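Local structure of uncharacterized protein Atu1656/AGR_C_3050 (Agrobacterium tumefaciens, 2OJH) at residues V105-G108 and I112-L115; R32-V37 and Y288-P293; S22-F27 and L56-E61. The protein is of unknown function but belongs to the TolB family and folds as a six-bladed beta-propeller, a scaffold often used for binding partners. All coordinates share one frame; numbering follows the deposited sequence. Where two conformers were deposited one is given.

Interaction 1: V105-G108 and I112-L115; sequences VEFG and IYLL
Tyr-113 reaches off its strand and plants its hydroxyl on Glu-106, in the loop that links strands 98-103 and 111-116. Along segment 112-115, Ile-112 comes first: its backbone bonds with Met-125 and its side chain packs on Ser-102 and, in the next blade, on Ser-131 and Trp-133. Tyr-113 carries the contact itself. CG sits anti to the carbonyl carbon (chi1 -59°), which sends the ring out toward the loop. There OH donates to Glu-106 OE1 at 2.5 Å, a short bond that uses the carboxylate's anti lone pair. OE1 lies in the plane of the ring, at its edge, also 3.3 Å from CE2 of Tyr-113, while the carboxylate plane is turned 47° from the ring. The Glu-106 chain runs extended past the hydroxyl, its CB 3.4 Å from Tyr-113 OH. A water adds a second grip, giving a proton to Tyr-113 OH at 2.7 Å and taking one from Glu-106 N at 2.8 Å. The hydroxyl thus donates once and accepts once, and the water fastens it to the loop backbone as well. The blade is a four-stranded antiparallel sheet of the propeller, in which strands 98-103 and 111-116 are the two central strands. Phe-107 comes in obliquely, CE2 3.9 Å from Tyr-113 OH, and one face of its ring is covered near the rim by Glu-106 CB. Phe-82 meets the Tyr-113 ring edge-to-face. Leu-114 turns to Ala-100, Arg-123 and Trp-136, and Leu-115, backbone-bonded to Tyr-99, packs on Ile-101.

Interaction 2: R32-V37 and Y288-P293; sequences RKMRVV and YVRYFP
Met-34, present as selenomethionine, lies against the polar ends of Tyr-288 and Arg-290, and its side chain can be followed outward one atom at a time. CB already touches: it stands 4.0 Å from Tyr-288 OH, the phenol reaching across from the far strand. CG then leaves between the backbone N and the carbonyl carbon (chi1 60°), and the chain bends at chi2 and again at chi3, so that its outer half stays near the hydroxyl. SE is the atom with two partners, 3.9 Å from Tyr-288 OH and 4.1 Å from Arg-290 NH2. It approaches the guanidinium obliquely, and the Met-34 chain runs at about a right angle to both partner side chains. CE ends the chain 4.1 Å from Tyr-288 OH, near the carboxylate of Glu-25. All of this is van der Waals contact. The two strands belong to one antiparallel sheet in which strand 22-28 lies between 33-40 and 285-291, so the contact spans the middle strand. Since 285-291 comes from the C-terminal end of the chain and the other two from the N-terminal end, this is the Velcro-type closure of a beta-propeller. Glu-25, on the middle strand, holds the polar groups under Met-34: its OE1 makes a salt bridge with Arg-290 NE and a weak hydrogen bond with Tyr-288 OH. Arg-290 extends with CG anti to the backbone N (chi1 169°) before folding at chi3, which brings its guanidinium over to that carboxylate. The Tyr-288 ring also meets Phe-265 of the adjacent blade, with planes at about 40°, while the Met-34 side chain is exposed.

Interaction 3: S22-F27 and L56-E61; sequences SSIEIF and LLLNSE
Ile-24 lays its branched side chain across two leucines of strand 55-60, Leu-56 and Leu-58, and the contact between the segments is wholly apolar. The gamma branches divide the work: CG2 meets CD1 of Leu-56 at 3.6 Å, while CG1 faces CD1 of Leu-58 at 4.0 Å. This split follows from the first torsion of Ile-24, where CG1 is anti to the carbonyl carbon (chi1 -62°) and CG2 anti to the backbone N. Both leucines are inclined against Ile-24 so that the side chains slide past one another in opposite directions, each leucine offering a single methyl. Ile-26 is a looser neighbour: its CD1 comes to 4.8 Å from CD1 of Leu-56. The nearest alpha carbons, of Ile-24 and Leu-58, are 9.2 Å apart, a spacing of stacked sheets rather than of paired strands. Strand 22-28 belongs to the blade that joins the chain ends, and strand 55-60 to the next one, a four-stranded antiparallel sheet. Blades of a propeller face each other in this way, through apolar side chains packed between sheets. Trp-49 extends the same layer, touching both Ile-26 and Leu-56, and Pro-47 lies against Leu-58. Polar bonds run along the other face of strand 22-28. Ser-23 OG donates to Glu-25 OE2 at 2.6 Å, using the anti lone pair of that oxygen. At the end of strand 55-60, Asn-59 is held by His-90 and Asn-88, and Ser-60 OG bonds to the carbonyl of Leu-43.

From the N terminus, strand 22-28 opens interaction 3 and strand 33-40 opens interaction 2 before segment 56-61 closes the first, so these two cross. They also touch, since 22-27 is the middle strand of the sheet that interaction 2 spans. Interaction 3 ties the blade made from both chain ends to the next one along. Interaction 1 follows in series, a short loop pinned to its own strand within the following blade, with nearest atoms about 8 Å from interaction 3. Interaction 2 closes last, at 288-293, drawing nearly the whole ring into one loop; interaction 1 is nested inside it, their centres 30 Å apart.

Interaction 1: V105-G108 and I112-L115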
# COMPACT_ATOMS: atom_id res chain seq x y z
N VAL A 105 -10.02 -4.05 -16.13
CA VAL A 105 -11.12 -4.40 -17.04
C VAL A 105 -11.07 -3.60 -18.35
O VAL A 105 -11.14 -4.17 -19.44
CB VAL A 105 -12.52 -4.25 -16.36
CG1 VAL A 105 -13.65 -4.22 -17.38
CG2 VAL A 105 -12.73 -5.37 -15.37
N GLU A 106 -10.92 -2.28 -18.23
CA GLU A 106 -11.08 -1.39 -19.39
C GLU A 106 -9.98 -1.47 -20.43
O GLU A 106 -10.28 -1.41 -21.63
CB GLU A 106 -11.26 0.05 -18.94
CG GLU A 106 -12.69 0.34 -18.54
CD GLU A 106 -13.00 1.83 -18.48
OE1 GLU A 106 -12.26 2.58 -17.81
OE2 GLU A 106 -14.01 2.24 -19.07
N PHE A 107 -8.74 -1.63 -20.00
CA PHE A 107 -7.59 -1.53 -20.89
C PHE A 107 -6.63 -2.71 -20.84
O PHE A 107 -5.63 -2.71 -21.56
CB PHE A 107 -6.84 -0.22 -20.63
CG PHE A 107 -7.74 1.00 -20.67
CD1 PHE A 107 -8.20 1.50 -21.88
CD2 PHE A 107 -8.14 1.62 -19.49
CE1 PHE A 107 -9.03 2.60 -21.93
CE2 PHE A 107 -8.98 2.74 -19.53
CZ PHE A 107 -9.41 3.22 -20.75
N GLY A 108 -6.93 -3.71 -20.01
CA GLY A 108 -6.12 -4.93 -19.96
C GLY A 108 -4.86 -4.72 -19.16
O GLY A 108 -4.00 -5.60 -19.08
N ILE A 112 -5.99 3.59 -12.71
CA ILE A 112 -6.41 4.08 -11.40
C ILE A 112 -7.81 4.71 -11.54
O ILE A 112 -8.08 5.44 -12.50
CB ILE A 112 -5.35 5.06 -10.81
CG1 ILE A 112 -4.04 4.30 -10.49
CG2 ILE A 112 -5.86 5.69 -9.54
CD1 ILE A 112 -2.89 5.26 -10.09
N TYR A 113 -8.70 4.40 -10.61
CA TYR A 113 -10.04 5.03 -10.58
C TYR A 113 -10.34 5.49 -9.15
O TYR A 113 -9.77 4.96 -8.20
CB TYR A 113 -11.12 4.03 -10.97
CG TYR A 113 -10.95 3.42 -12.35
CD1 TYR A 113 -10.05 2.37 -12.57
CD2 TYR A 113 -11.72 3.87 -13.41
CE1 TYR A 113 -9.90 1.82 -13.85
CE2 TYR A 113 -11.60 3.33 -14.68
CZ TYR A 113 -10.68 2.30 -14.89
OH TYR A 113 -10.56 1.77 -16.15
N LEU A 114 -11.27 6.43 -9.01
CA LEU A 114 -11.85 6.78 -7.71
C LEU A 114 -13.32 6.39 -7.78
O LEU A 114 -13.90 6.41 -8.85
CB LEU A 114 -11.80 8.30 -7.45
CG LEU A 114 -10.42 8.97 -7.50
CD1 LEU A 114 -10.56 10.41 -7.05
CD2 LEU A 114 -9.45 8.23 -6.63
N LEU A 115 -13.90 6.04 -6.64
CA LEU A 115 -15.33 5.77 -6.55
C LEU A 115 -15.84 6.11 -5.14
O LEU A 115 -15.04 6.29 -4.22
CB LEU A 115 -15.65 4.31 -6.92
CG LEU A 115 -15.20 3.23 -5.94
CD1 LEU A 115 -16.19 2.07 -5.94
CD2 LEU A 115 -13.79 2.82 -6.32
O HOH W 1 -10.15 -0.91 -15.88

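Interaction 2: R32-V37 and Y288-P293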
# COMPACT_ATOMS: atom_id res chain seq x y z
N ARG A 32 2.99 -3.77 21.43
CA ARG A 32 3.63 -4.88 20.73
C ARG A 32 2.78 -6.17 20.82
O ARG A 32 3.30 -7.27 20.91
CB ARG A 32 5.09 -5.07 21.20
CG ARG A 32 6.00 -3.83 20.95
CD ARG A 32 6.28 -3.65 19.47
NE ARG A 32 6.91 -2.38 19.12
CZ ARG A 32 8.19 -2.24 18.80
NH1 ARG A 32 9.00 -3.30 18.81
NH2 ARG A 32 8.67 -1.05 18.47
N LYS A 33 1.46 -5.99 20.77
CA LYS A 33 0.51 -7.10 20.76
C LYS A 33 -0.12 -7.23 19.37
O LYS A 33 -0.43 -6.21 18.74
CB LYS A 33 -0.65 -6.84 21.73
CG LYS A 33 -0.30 -6.50 23.16
CD LYS A 33 -0.19 -7.71 24.03
CE LYS A 33 1.27 -8.02 24.29
NZ LYS A 33 1.41 -8.22 25.75
N MSE A 34 -0.36 -8.47 18.95
CA MSE A 34 -1.10 -8.75 17.71
C MSE A 34 -2.48 -9.33 17.97
O MSE A 34 -2.76 -9.86 19.06
CB MSE A 34 -0.29 -9.67 16.76
CG MSE A 34 0.07 -11.05 17.33
SE MSE A 34 0.04 -12.36 15.87
CE MSE A 34 -1.87 -12.16 15.43
N ARG A 35 -3.36 -9.24 16.97
CA ARG A 35 -4.66 -9.89 17.03
C ARG A 35 -5.05 -10.42 15.65
O ARG A 35 -4.65 -9.84 14.64
CB ARG A 35 -5.73 -8.93 17.59
CG ARG A 35 -6.82 -8.48 16.61
CD ARG A 35 -8.00 -7.90 17.38
NE ARG A 35 -9.28 -8.04 16.69
CZ ARG A 35 -9.99 -7.02 16.20
NH1 ARG A 35 -11.15 -7.25 15.60
NH2 ARG A 35 -9.53 -5.78 16.31
N VAL A 36 -5.82 -11.51 15.63
CA VAL A 36 -6.33 -12.09 14.39
C VAL A 36 -7.76 -11.58 14.19
O VAL A 36 -8.65 -11.81 15.03
CB VAL A 36 -6.32 -13.62 14.47
CG1 VAL A 36 -6.97 -14.25 13.23
CG2 VAL A 36 -4.89 -14.15 14.70
N VAL A 37 -7.98 -10.85 13.09
CA VAL A 37 -9.30 -10.37 12.74
C VAL A 37 -10.12 -11.45 12.05
O VAL A 37 -11.29 -11.63 12.36
CB VAL A 37 -9.20 -9.15 11.81
CG1 VAL A 37 -10.59 -8.60 11.50
CG2 VAL A 37 -8.38 -8.08 12.47
N TYR A 288 -2.29 -6.13 8.37
CA TYR A 288 -1.43 -6.89 7.46
C TYR A 288 -2.03 -8.30 7.25
O TYR A 288 -2.94 -8.71 8.00
CB TYR A 288 0.02 -6.96 7.99
CG TYR A 288 0.14 -7.75 9.28
CD1 TYR A 288 -0.18 -7.17 10.51
CD2 TYR A 288 0.55 -9.10 9.25
CE1 TYR A 288 -0.11 -7.92 11.70
CE2 TYR A 288 0.63 -9.85 10.42
CZ TYR A 288 0.31 -9.24 11.64
OH TYR A 288 0.36 -9.97 12.78
N VAL A 289 -1.56 -9.02 6.23
CA VAL A 289 -2.01 -10.40 6.01
C VAL A 289 -0.82 -11.31 6.13
O VAL A 289 0.19 -11.09 5.47
CB VAL A 289 -2.67 -10.63 4.63
CG1 VAL A 289 -3.40 -12.00 4.57
CG2 VAL A 289 -3.67 -9.48 4.30
N ARG A 290 -0.96 -12.33 6.97
CA ARG A 290 -0.00 -13.41 7.10
C ARG A 290 -0.60 -14.55 6.27
O ARG A 290 -1.81 -14.76 6.26
CB ARG A 290 0.11 -13.79 8.60
CG ARG A 290 0.87 -15.07 8.94
CD ARG A 290 0.65 -15.47 10.43
NE ARG A 290 0.95 -14.33 11.30
CZ ARG A 290 2.16 -14.04 11.76
NH1 ARG A 290 3.20 -14.81 11.48
NH2 ARG A 290 2.33 -12.96 12.53
N TYR A 291 0.26 -15.30 5.58
CA TYR A 291 -0.23 -16.40 4.76
C TYR A 291 0.24 -17.73 5.31
O TYR A 291 1.11 -17.78 6.17
CB TYR A 291 0.18 -16.22 3.29
CG TYR A 291 -0.42 -14.98 2.70
CD1 TYR A 291 -1.73 -14.99 2.24
CD2 TYR A 291 0.30 -13.79 2.66
CE1 TYR A 291 -2.31 -13.84 1.72
CE2 TYR A 291 -0.26 -12.63 2.15
CZ TYR A 291 -1.56 -12.67 1.68
OH TYR A 291 -2.15 -11.56 1.18
N PHE A 292 -0.37 -18.80 4.82
CA PHE A 292 0.05 -20.16 5.17
C PHE A 292 0.36 -20.87 3.86
O PHE A 292 -0.34 -20.66 2.86
CB PHE A 292 -1.07 -20.87 5.92
CG PHE A 292 -1.57 -20.10 7.11
CD1 PHE A 292 -0.84 -20.06 8.30
CD2 PHE A 292 -2.76 -19.39 7.04
CE1 PHE A 292 -1.28 -19.31 9.40
CE2 PHE A 292 -3.22 -18.66 8.15
CZ PHE A 292 -2.47 -18.61 9.32
N PRO A 293 1.44 -21.69 3.82
CA PRO A 293 1.76 -22.40 2.59
C PRO A 293 0.61 -23.25 2.02
O PRO A 293 -0.20 -23.79 2.78
CB PRO A 293 2.95 -23.30 3.00
CG PRO A 293 3.04 -23.23 4.47
CD PRO A 293 2.43 -21.93 4.88

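Interaction 3: S22-F27 and L56-E61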
# COMPACT_ATOMS: atom_id res chain seq x y z
N SER A 22 -5.23 -17.27 4.32
CA SER A 22 -4.95 -15.91 4.72
C SER A 22 -5.42 -15.71 6.15
O SER A 22 -6.47 -16.22 6.54
CB SER A 22 -5.67 -14.88 3.84
OG SER A 22 -5.57 -15.18 2.46
N SER A 23 -4.62 -14.94 6.91
CA SER A 23 -4.92 -14.49 8.26
C SER A 23 -4.78 -12.97 8.27
O SER A 23 -3.68 -12.43 8.17
CB SER A 23 -3.96 -15.12 9.27
OG SER A 23 -4.32 -14.80 10.61
N ILE A 24 -5.92 -12.30 8.34
CA ILE A 24 -5.96 -10.84 8.41
C ILE A 24 -5.72 -10.47 9.89
O ILE A 24 -6.45 -10.90 10.79
CB ILE A 24 -7.32 -10.26 7.87
CG1 ILE A 24 -7.53 -10.59 6.37
CG2 ILE A 24 -7.30 -8.74 7.97
CD1 ILE A 24 -7.81 -12.00 6.03
N GLU A 25 -4.65 -9.72 10.13
CA GLU A 25 -4.15 -9.47 11.48
C GLU A 25 -3.84 -8.00 11.74
O GLU A 25 -3.66 -7.23 10.80
CB GLU A 25 -2.92 -10.33 11.70
CG GLU A 25 -3.22 -11.84 11.67
CD GLU A 25 -2.01 -12.74 11.87
OE1 GLU A 25 -0.92 -12.23 12.18
OE2 GLU A 25 -2.17 -13.98 11.73
N ILE A 26 -3.76 -7.61 13.01
CA ILE A 26 -3.40 -6.24 13.38
C ILE A 26 -2.30 -6.32 14.41
O ILE A 26 -2.31 -7.20 15.26
CB ILE A 26 -4.62 -5.56 14.01
CG1 ILE A 26 -5.64 -5.22 12.90
CG2 ILE A 26 -4.20 -4.35 14.84
CD1 ILE A 26 -7.05 -4.93 13.50
N PHE A 27 -1.30 -5.44 14.29
CA PHE A 27 -0.21 -5.39 15.26
C PHE A 27 -0.21 -3.98 15.82
O PHE A 27 -0.28 -2.98 15.07
CB PHE A 27 1.11 -5.68 14.57
CG PHE A 27 2.29 -5.76 15.51
CD1 PHE A 27 2.55 -6.91 16.21
CD2 PHE A 27 3.16 -4.67 15.65
CE1 PHE A 27 3.66 -7.00 17.09
CE2 PHE A 27 4.25 -4.73 16.49
CZ PHE A 27 4.52 -5.91 17.22
N LEU A 56 -11.64 -2.69 7.85
CA LEU A 56 -10.54 -2.86 6.92
C LEU A 56 -11.06 -3.05 5.50
O LEU A 56 -12.12 -3.66 5.29
CB LEU A 56 -9.65 -4.06 7.29
CG LEU A 56 -9.09 -4.09 8.72
CD1 LEU A 56 -8.40 -5.42 8.97
CD2 LEU A 56 -8.13 -2.92 9.01
N LEU A 57 -10.31 -2.51 4.54
CA LEU A 57 -10.61 -2.69 3.12
C LEU A 57 -9.55 -3.60 2.48
O LEU A 57 -8.33 -3.28 2.46
CB LEU A 57 -10.72 -1.33 2.42
CG LEU A 57 -11.20 -1.34 0.96
CD1 LEU A 57 -12.70 -1.66 0.88
CD2 LEU A 57 -10.87 0.00 0.31
N LEU A 58 -10.01 -4.75 2.00
CA LEU A 58 -9.12 -5.77 1.41
C LEU A 58 -9.53 -6.08 -0.03
O LEU A 58 -10.69 -5.92 -0.41
CB LEU A 58 -9.25 -7.10 2.19
CG LEU A 58 -8.63 -7.38 3.57
CD1 LEU A 58 -7.17 -7.74 3.55
CD2 LEU A 58 -8.95 -6.32 4.64
N ASN A 59 -8.60 -6.60 -0.82
CA ASN A 59 -9.03 -7.21 -2.08
C ASN A 59 -8.85 -8.72 -2.10
O ASN A 59 -7.95 -9.28 -1.43
CB ASN A 59 -8.35 -6.57 -3.31
CG ASN A 59 -6.85 -6.68 -3.24
OD1 ASN A 59 -6.21 -6.00 -2.45
ND2 ASN A 59 -6.28 -7.54 -4.06
N SER A 60 -9.67 -9.36 -2.91
CA SER A 60 -9.56 -10.79 -3.14
C SER A 60 -10.12 -11.13 -4.52
O SER A 60 -11.30 -10.87 -4.81
CB SER A 60 -10.30 -11.56 -2.05
OG SER A 60 -10.21 -12.96 -2.27
N GLU A 61 -9.26 -11.73 -5.34
CA GLU A 61 -9.65 -12.24 -6.66
C GLU A 61 -10.32 -11.16 -7.52
O GLU A 61 -11.33 -11.42 -8.18
CB GLU A 61 -10.54 -13.49 -6.52
CG GLU A 61 -9.94 -14.59 -5.65
CD GLU A 61 -8.73 -15.28 -6.29
OE1 GLU A 61 -8.57 -15.19 -7.53
OE2 GLU A 61 -7.94 -15.93 -5.56